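Local coordinates for protein polynucleotide 5'-triphosphatase (Acanthamoeba polyphaga mimivirus, PDB 3BGY) that removes the terminal phosphate from the 5'-triphosphate end of mRNA, serving as the tunnel-type RNA triphosphatase domain of a multifunctional viral capping enzyme, at residues A[12-17]-A[135-140]; A[39-44]-A[141-146]; A[186-191]-A[211-216]. All coordinates share one frame; numbering follows the deposited sequence.

Overall arrangement
The modelled chain begins with segment 12-17, which leads into helix 17-32; strand 36-42 follows. Contact 1 closes a long loop when the chain returns at 135-140, the end of strand 122-136 and the turn after it. Segment 141-146 comes straight afterwards and pairs with 39-44, so contacts 1 and 2 cross along the chain. They also touch, Ile-137 packing on Ile-142 and Ile-144. Contact 3 comes later, in series, as the local hairpin of strands 186-196 and 208-215. Strand 208-215 then pairs with strand 36-42, Phe-42 meeting Leu-211, which closes the eight-stranded antiparallel barrel. Contacts 2 and 3 thus flank this seam, while contact 1 fastens the N-terminal segment outside the barrel.

Contact 1 (A[12-17]-A[135-140]); sequences ITIFSE and IGIDNW
The CA atoms of Ile-14 and Trp-140 lie 7.1 Å apart, and those of Phe-15 and Ile-137 7.0 Å, so an irregular N-terminal segment lies over a type II beta turn, Ile-137 to Trp-140, with no direct hydrogen bond. The turn links barrel strands 122-136 and 142-152, and Asn-139 suits its third position, where phi is positive (66°). Trp-140 supplies the broad flat surface. Ile-14, with CG2 anti to its backbone N, sets that methyl 3.9 Å from the centroid of the five-membered ring, 11° off the normal, a CH-pi contact over the face. Ile-12 brings CG2 to the ring's edge, 4.0 Å from Trp-140 CH2. Deeper in, Ile-137 CD1 meets Phe-15 CD1 at 3.8 Å; Phe-15 is buried against helices 17-32 and 221-235, and Ile-137 touches Glu-19 of helix 17-32. Glu-225 OE2 accepts hydrogen bonds from the backbone N-H of Ile-14 and of Phe-15. Ser-16, the N-cap residue of helix 17-32, has a small hydroxyl suited to that post, and a water joins its OG to Asp-138 OD2. Another water, in the indole plane, accepts from Trp-140 NE1 at 3.0 Å and donates weakly to Thr-13 O at 3.4 Å.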
# COMPACT_ATOMS: atom_id res chain seq x y z
N ILE A 12 -9.17 9.25 -26.69
CA ILE A 12 -7.94 8.65 -26.08
C ILE A 12 -8.33 7.52 -25.11
O ILE A 12 -8.92 7.78 -24.05
CB ILE A 12 -7.08 9.73 -25.32
CG1 ILE A 12 -6.83 10.95 -26.21
CG2 ILE A 12 -5.72 9.12 -24.88
CD1 ILE A 12 -6.28 12.18 -25.48
N THR A 13 -8.03 6.28 -25.49
CA THR A 13 -8.31 5.12 -24.65
C THR A 13 -6.99 4.60 -24.11
O THR A 13 -5.96 4.64 -24.79
CB THR A 13 -9.04 3.96 -25.42
OG1 THR A 13 -8.26 3.55 -26.55
CG2 THR A 13 -10.42 4.39 -25.87
N ILE A 14 -7.02 4.10 -22.88
CA ILE A 14 -5.84 3.56 -22.21
C ILE A 14 -5.72 2.06 -22.42
O ILE A 14 -4.63 1.56 -22.70
CB ILE A 14 -5.88 3.86 -20.66
CG1 ILE A 14 -5.77 5.36 -20.43
CG2 ILE A 14 -4.71 3.16 -19.91
CD1 ILE A 14 -5.93 5.76 -18.98
N PHE A 15 -6.84 1.36 -22.33
CA PHE A 15 -6.85 -0.10 -22.42
C PHE A 15 -7.13 -0.65 -23.80
O PHE A 15 -7.99 -0.15 -24.52
CB PHE A 15 -7.89 -0.70 -21.46
CG PHE A 15 -7.79 -0.20 -20.04
CD1 PHE A 15 -6.55 -0.21 -19.37
CD2 PHE A 15 -8.93 0.29 -19.37
CE1 PHE A 15 -6.45 0.28 -18.04
CE2 PHE A 15 -8.83 0.77 -18.05
CZ PHE A 15 -7.59 0.76 -17.40
N SER A 16 -6.43 -1.74 -24.12
CA SER A 16 -6.67 -2.46 -25.37
C SER A 16 -7.95 -3.27 -25.11
O SER A 16 -8.38 -3.39 -23.95
CB SER A 16 -5.53 -3.44 -25.64
OG SER A 16 -5.47 -4.42 -24.62
N GLU A 17 -8.52 -3.88 -26.14
CA GLU A 17 -9.73 -4.68 -25.96
C GLU A 17 -9.51 -5.83 -24.97
O GLU A 17 -10.34 -6.05 -24.07
CB GLU A 17 -10.24 -5.20 -27.31
CG GLU A 17 -11.52 -6.05 -27.17
CD GLU A 17 -12.01 -6.61 -28.48
OE1 GLU A 17 -11.28 -6.52 -29.49
OE2 GLU A 17 -13.14 -7.13 -28.49
N ILE A 135 -1.53 -7.14 -13.92
CA ILE A 135 -1.30 -6.95 -15.35
C ILE A 135 -0.66 -5.61 -15.67
O ILE A 135 -0.91 -4.60 -15.00
CB ILE A 135 -2.57 -7.16 -16.23
CG1 ILE A 135 -3.70 -6.23 -15.82
CG2 ILE A 135 -3.02 -8.63 -16.22
CD1 ILE A 135 -4.79 -6.14 -16.86
N GLY A 136 0.22 -5.64 -16.66
CA GLY A 136 0.89 -4.44 -17.11
C GLY A 136 0.03 -3.96 -18.27
O GLY A 136 -0.77 -4.72 -18.81
N ILE A 137 0.11 -2.67 -18.57
CA ILE A 137 -0.70 -2.09 -19.63
C ILE A 137 0.22 -1.69 -20.77
O ILE A 137 1.23 -1.05 -20.54
CB ILE A 137 -1.49 -0.86 -19.09
CG1 ILE A 137 -2.46 -1.30 -17.98
CG2 ILE A 137 -2.20 -0.09 -20.21
CD1 ILE A 137 -3.51 -2.34 -18.40
N ASP A 138 -0.15 -2.06 -22.00
CA ASP A 138 0.66 -1.72 -23.17
C ASP A 138 0.70 -0.20 -23.39
O ASP A 138 -0.34 0.47 -23.45
CB ASP A 138 0.13 -2.40 -24.44
CG ASP A 138 0.16 -3.93 -24.37
OD1 ASP A 138 0.92 -4.52 -23.57
OD2 ASP A 138 -0.60 -4.55 -25.15
N ASN A 139 1.93 0.33 -23.49
CA ASN A 139 2.22 1.74 -23.75
C ASN A 139 1.84 2.82 -22.71
O ASN A 139 1.92 4.02 -23.00
CB ASN A 139 1.73 2.14 -25.16
CG ASN A 139 2.31 1.24 -26.26
OD1 ASN A 139 1.56 0.58 -27.00
ND2 ASN A 139 3.63 1.17 -26.34
N TRP A 140 1.37 2.40 -21.54
CA TRP A 140 1.03 3.33 -20.45
C TRP A 140 1.78 2.81 -19.23
O TRP A 140 1.76 1.62 -18.94
CB TRP A 140 -0.47 3.39 -20.16
CG TRP A 140 -1.24 3.96 -21.30
CD1 TRP A 140 -1.68 3.28 -22.40
CD2 TRP A 140 -1.68 5.30 -21.46
NE1 TRP A 140 -2.37 4.10 -23.23
CE2 TRP A 140 -2.40 5.36 -22.68
CE3 TRP A 140 -1.56 6.47 -20.68
CZ2 TRP A 140 -3.00 6.55 -23.16
CZ3 TRP A 140 -2.16 7.67 -21.15
CH2 TRP A 140 -2.87 7.69 -22.39
O HOH W 1 -3.17 3.08 -25.96
O HOH W 2 -3.25 -6.13 -24.80

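Contact 2 (A[39-44]-A[141-146]); sequences EVSFKN and AITIKS
With chi1 at 47°, Ile-142 wedges CG1 between its own backbone N and carbonyl carbon; this turns CG2 toward the neighbouring strand, where it settles over one face of Phe-42, 3.8 Å from the ring centroid and 21° off the normal. The methyl is shifted toward the rim, so its nearest ring atom is Phe-42 CD2, at 3.5 Å. The two strands, 36-42 and 142-152, are antiparallel neighbours in the closed barrel of a tunnel triphosphatase. Hydrogen-bonded pairs Glu-39 with Lys-145 and Ser-41 with Thr-143 alternate with non-hydrogen-bonded pairs Val-40 with Ile-144 and Phe-42 with Ile-142; Lys-145 N to Glu-39 O, at 2.8 Å, is representative. The alternation sorts the side chains. Val-40, Phe-42, Ile-142 and Ile-144 make an apolar face, on which Val-40 CG2 and Ile-144 CD1 touch at 3.8 Å side by side; helices 17-32 and 221-235 cover it, so branched and aromatic residues fit well there. The other face carries Glu-39, Ser-41, Thr-143 and Lys-145, polar as befits the inside of such a barrel. The alternating acids Glu-37 and Glu-39 are consistent with the metal-binding strands of related tunnel triphosphatases. Lys-43, past the regular pairing, bends at chi2 (-56°) so that its chain runs back across Thr-143 and NZ donates to Ser-41 OG at 2.8 Å. A water accepts from the same NZ and lies 2.7 Å from Thr-143 OG1, while a second water links that hydroxyl to Glu-39 O. At the strand end, one more water donates to both Lys-43 O, at 2.7 Å, and Ala-141 O, at 3.0 Å.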
# COMPACT_ATOMS: atom_id res chain seq x y z
N GLU A 39 -5.98 -1.93 -7.11
CA GLU A 39 -5.08 -0.79 -7.14
C GLU A 39 -4.46 -0.57 -8.51
O GLU A 39 -4.12 -1.55 -9.18
CB GLU A 39 -3.96 -1.13 -6.12
CG GLU A 39 -2.67 -0.34 -6.13
CD GLU A 39 -1.66 -0.86 -5.09
OE1 GLU A 39 -1.96 -0.80 -3.88
OE2 GLU A 39 -0.57 -1.31 -5.50
N VAL A 40 -4.37 0.69 -8.93
CA VAL A 40 -3.66 1.01 -10.18
C VAL A 40 -2.41 1.74 -9.70
O VAL A 40 -2.50 2.79 -9.10
CB VAL A 40 -4.46 1.88 -11.14
CG1 VAL A 40 -3.66 2.06 -12.45
CG2 VAL A 40 -5.79 1.20 -11.47
N SER A 41 -1.24 1.16 -9.99
CA SER A 41 0.04 1.73 -9.57
C SER A 41 0.69 2.47 -10.73
O SER A 41 0.86 1.91 -11.81
CB SER A 41 0.96 0.60 -9.04
OG SER A 41 2.27 1.08 -8.78
N PHE A 42 1.00 3.75 -10.51
CA PHE A 42 1.63 4.59 -11.54
C PHE A 42 3.13 4.50 -11.39
O PHE A 42 3.65 4.66 -10.29
CB PHE A 42 1.17 6.04 -11.44
CG PHE A 42 -0.26 6.24 -11.82
CD1 PHE A 42 -1.30 5.87 -10.95
CD2 PHE A 42 -0.58 6.77 -13.09
CE1 PHE A 42 -2.67 6.02 -11.34
CE2 PHE A 42 -1.97 6.92 -13.48
CZ PHE A 42 -2.99 6.54 -12.59
N LYS A 43 3.82 4.18 -12.48
CA LYS A 43 5.28 4.04 -12.42
C LYS A 43 6.02 5.32 -12.78
O LYS A 43 5.43 6.28 -13.24
CB LYS A 43 5.73 2.87 -13.32
CG LYS A 43 4.99 1.54 -13.08
CD LYS A 43 5.09 1.07 -11.63
CE LYS A 43 4.31 -0.19 -11.36
NZ LYS A 43 4.26 -0.53 -9.91
N ASN A 44 7.34 5.33 -12.50
CA ASN A 44 8.24 6.46 -12.79
C ASN A 44 7.88 7.75 -12.11
O ASN A 44 7.81 8.80 -12.75
CB ASN A 44 8.38 6.69 -14.30
CG ASN A 44 8.95 5.51 -15.01
OD1 ASN A 44 9.71 4.74 -14.44
ND2 ASN A 44 8.58 5.36 -16.28
N ALA A 141 2.43 3.72 -18.52
CA ALA A 141 3.25 3.35 -17.36
C ALA A 141 2.46 3.07 -16.07
O ALA A 141 2.61 3.78 -15.06
CB ALA A 141 4.32 4.42 -17.14
N ILE A 142 1.61 2.05 -16.13
CA ILE A 142 0.80 1.62 -14.98
C ILE A 142 0.63 0.14 -14.92
O ILE A 142 0.80 -0.56 -15.93
CB ILE A 142 -0.67 2.17 -15.00
CG1 ILE A 142 -1.34 2.00 -16.37
CG2 ILE A 142 -0.72 3.56 -14.52
CD1 ILE A 142 -2.83 2.25 -16.38
N THR A 143 0.36 -0.35 -13.71
CA THR A 143 0.05 -1.75 -13.52
C THR A 143 -1.28 -1.79 -12.80
O THR A 143 -1.61 -0.86 -12.08
CB THR A 143 1.10 -2.58 -12.76
OG1 THR A 143 1.32 -2.05 -11.45
CG2 THR A 143 2.41 -2.62 -13.52
N ILE A 144 -2.09 -2.82 -13.07
CA ILE A 144 -3.38 -2.95 -12.39
C ILE A 144 -3.18 -4.20 -11.52
O ILE A 144 -2.78 -5.24 -12.02
CB ILE A 144 -4.55 -3.23 -13.38
CG1 ILE A 144 -4.51 -2.35 -14.64
CG2 ILE A 144 -5.88 -3.13 -12.67
CD1 ILE A 144 -4.86 -0.92 -14.47
N LYS A 145 -3.52 -4.12 -10.24
CA LYS A 145 -3.29 -5.24 -9.35
C LYS A 145 -4.46 -5.49 -8.44
O LYS A 145 -5.09 -4.55 -7.97
CB LYS A 145 -2.05 -4.94 -8.47
CG LYS A 145 -1.54 -6.05 -7.51
CD LYS A 145 -0.51 -5.47 -6.53
CE LYS A 145 0.18 -6.54 -5.69
NZ LYS A 145 1.06 -5.96 -4.63
N SER A 146 -4.77 -6.77 -8.27
CA SER A 146 -5.79 -7.16 -7.33
C SER A 146 -5.00 -8.04 -6.39
O SER A 146 -4.10 -8.77 -6.83
CB SER A 146 -6.89 -7.97 -8.01
OG SER A 146 -8.01 -8.12 -7.14
O HOH W 3 -0.93 -2.13 -9.30
O HOH W 4 3.09 6.64 -14.50
O HOH W 5 3.26 -3.31 -10.05

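Contact 3 (A[186-191]-A[211-216]); sequences SRIDIT and LELELI
Arg-187 NH2 is shared by two acids: it bonds Asp-189 OD2 on its own strand at 2.8 Å, nearly straight (163°), and reaches Glu-214 OE1 across the hairpin at 3.3 Å. The second bond is weak, and the guanidinium and carboxylate planes lie 56° apart. The hairpin joins strands 186-196 and 208-215 of the barrel. Arginine suits this place because its bend at chi3 (79°) turns the NE edge to Asp-189: NE meets OD1 at 2.9 Å while NH2 takes OD2, a side-on grip using the syn side of both oxygens. Ser-179 on the adjoining strand also bonds OD1, fixing the carboxylate further. Beneath the charges, Arg-187 with Glu-214 and Asp-189 with Glu-212 are hydrogen-bonded pairs, each with two backbone bonds. Glu-210, Glu-212 and Glu-214 alternate along strand 208-215, a pattern like the glutamate motifs that supply metal ligands in related tunnel triphosphatases; a similar role here is probable but not established. The opposite face is largely aliphatic, with Ile-188, Ile-190, Leu-211 and Leu-213. Ile-188 CG2 packs on Leu-211 CD1 at 3.8 Å, and Ile-190 CD1 lies 3.8 Å from Leu-211 CB; helices 47-60 and 221-235 lie against these residues, branched aliphatic chains that suit a face covered by helices. At the far end of the polar face, a water in the guanidinium plane accepts from Arg-187 NH1 at 3.1 Å and donates to Leu-215 O at 2.8 Å.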
# COMPACT_ATOMS: atom_id res chain seq x y z
N SER A 186 -13.24 5.91 -4.78
CA SER A 186 -11.82 5.86 -5.08
C SER A 186 -11.01 6.86 -4.27
O SER A 186 -11.52 7.91 -3.87
CB SER A 186 -11.56 6.08 -6.57
OG SER A 186 -12.11 7.30 -6.97
N ARG A 187 -9.74 6.53 -4.10
CA ARG A 187 -8.81 7.35 -3.32
C ARG A 187 -7.45 7.37 -3.99
O ARG A 187 -7.03 6.37 -4.57
CB ARG A 187 -8.72 6.69 -1.94
CG ARG A 187 -8.01 7.48 -0.87
CD ARG A 187 -7.99 6.69 0.45
NE ARG A 187 -6.93 5.68 0.38
CZ ARG A 187 -7.12 4.36 0.34
NH1 ARG A 187 -8.35 3.85 0.40
NH2 ARG A 187 -6.08 3.56 0.11
N ILE A 188 -6.81 8.54 -3.99
CA ILE A 188 -5.47 8.70 -4.56
C ILE A 188 -4.49 8.66 -3.38
O ILE A 188 -4.67 9.42 -2.44
CB ILE A 188 -5.32 10.06 -5.30
CG1 ILE A 188 -6.12 10.06 -6.62
CG2 ILE A 188 -3.81 10.37 -5.60
CD1 ILE A 188 -5.47 9.28 -7.78
N ASP A 189 -3.52 7.75 -3.41
CA ASP A 189 -2.49 7.67 -2.35
C ASP A 189 -1.16 8.04 -2.98
O ASP A 189 -0.80 7.49 -4.02
CB ASP A 189 -2.33 6.26 -1.80
CG ASP A 189 -3.51 5.79 -0.99
OD1 ASP A 189 -4.32 6.64 -0.54
OD2 ASP A 189 -3.60 4.56 -0.79
N ILE A 190 -0.46 8.99 -2.40
CA ILE A 190 0.86 9.39 -2.90
C ILE A 190 1.77 9.28 -1.70
O ILE A 190 1.53 9.92 -0.67
CB ILE A 190 0.86 10.80 -3.60
CG1 ILE A 190 2.25 11.17 -4.13
CG2 ILE A 190 0.43 11.88 -2.67
CD1 ILE A 190 2.65 10.55 -5.40
N THR A 191 2.89 8.58 -1.88
CA THR A 191 3.75 8.29 -0.74
C THR A 191 5.23 8.48 -0.96
O THR A 191 5.75 8.15 -2.03
CB THR A 191 3.53 6.80 -0.33
OG1 THR A 191 2.13 6.50 -0.22
CG2 THR A 191 4.15 6.49 1.02
N LEU A 211 2.69 6.25 -6.35
CA LEU A 211 1.38 6.86 -6.61
C LEU A 211 0.41 5.76 -7.00
O LEU A 211 0.70 4.94 -7.89
CB LEU A 211 1.44 7.86 -7.77
CG LEU A 211 0.12 8.45 -8.31
CD1 LEU A 211 -0.57 9.33 -7.26
CD2 LEU A 211 0.40 9.29 -9.56
N GLU A 212 -0.73 5.71 -6.32
CA GLU A 212 -1.72 4.70 -6.67
C GLU A 212 -3.12 5.24 -6.61
O GLU A 212 -3.38 6.19 -5.90
CB GLU A 212 -1.73 3.53 -5.67
CG GLU A 212 -0.47 2.72 -5.53
CD GLU A 212 0.38 3.17 -4.37
OE1 GLU A 212 -0.16 3.65 -3.35
OE2 GLU A 212 1.61 3.04 -4.48
N LEU A 213 -4.00 4.66 -7.42
CA LEU A 213 -5.43 4.98 -7.37
C LEU A 213 -6.04 3.68 -6.84
O LEU A 213 -6.03 2.66 -7.53
CB LEU A 213 -6.02 5.32 -8.75
CG LEU A 213 -7.56 5.45 -8.75
CD1 LEU A 213 -7.99 6.71 -8.02
CD2 LEU A 213 -8.11 5.44 -10.16
N GLU A 214 -6.52 3.70 -5.59
CA GLU A 214 -7.11 2.50 -4.97
C GLU A 214 -8.63 2.63 -4.87
O GLU A 214 -9.14 3.69 -4.51
CB GLU A 214 -6.53 2.26 -3.56
CG GLU A 214 -5.03 2.44 -3.44
CD GLU A 214 -4.36 1.44 -2.52
OE1 GLU A 214 -5.00 0.94 -1.57
OE2 GLU A 214 -3.16 1.17 -2.75
N LEU A 215 -9.34 1.54 -5.17
CA LEU A 215 -10.80 1.52 -5.10
C LEU A 215 -11.26 1.28 -3.66
O LEU A 215 -10.58 0.60 -2.87
CB LEU A 215 -11.41 0.45 -6.01
CG LEU A 215 -11.14 0.72 -7.49
CD1 LEU A 215 -11.89 -0.33 -8.27
CD2 LEU A 215 -11.58 2.10 -7.94
N ILE A 216 -12.40 1.89 -3.34
CA ILE A 216 -13.08 1.75 -2.04
C ILE A 216 -14.30 0.84 -2.35
O ILE A 216 -14.68 -0.01 -1.53
CB ILE A 216 -13.54 3.13 -1.48
CG1 ILE A 216 -12.32 4.00 -1.15
CG2 ILE A 216 -14.45 2.97 -0.22
CD1 ILE A 216 -12.66 5.46 -0.88
O HOH W 6 -9.65 1.08 -0.30
O HOH W 7 -4.38 0.90 1.08
O HOH W 8 -1.80 2.61 -1.19
O HOH W 9 1.17 5.73 -2.52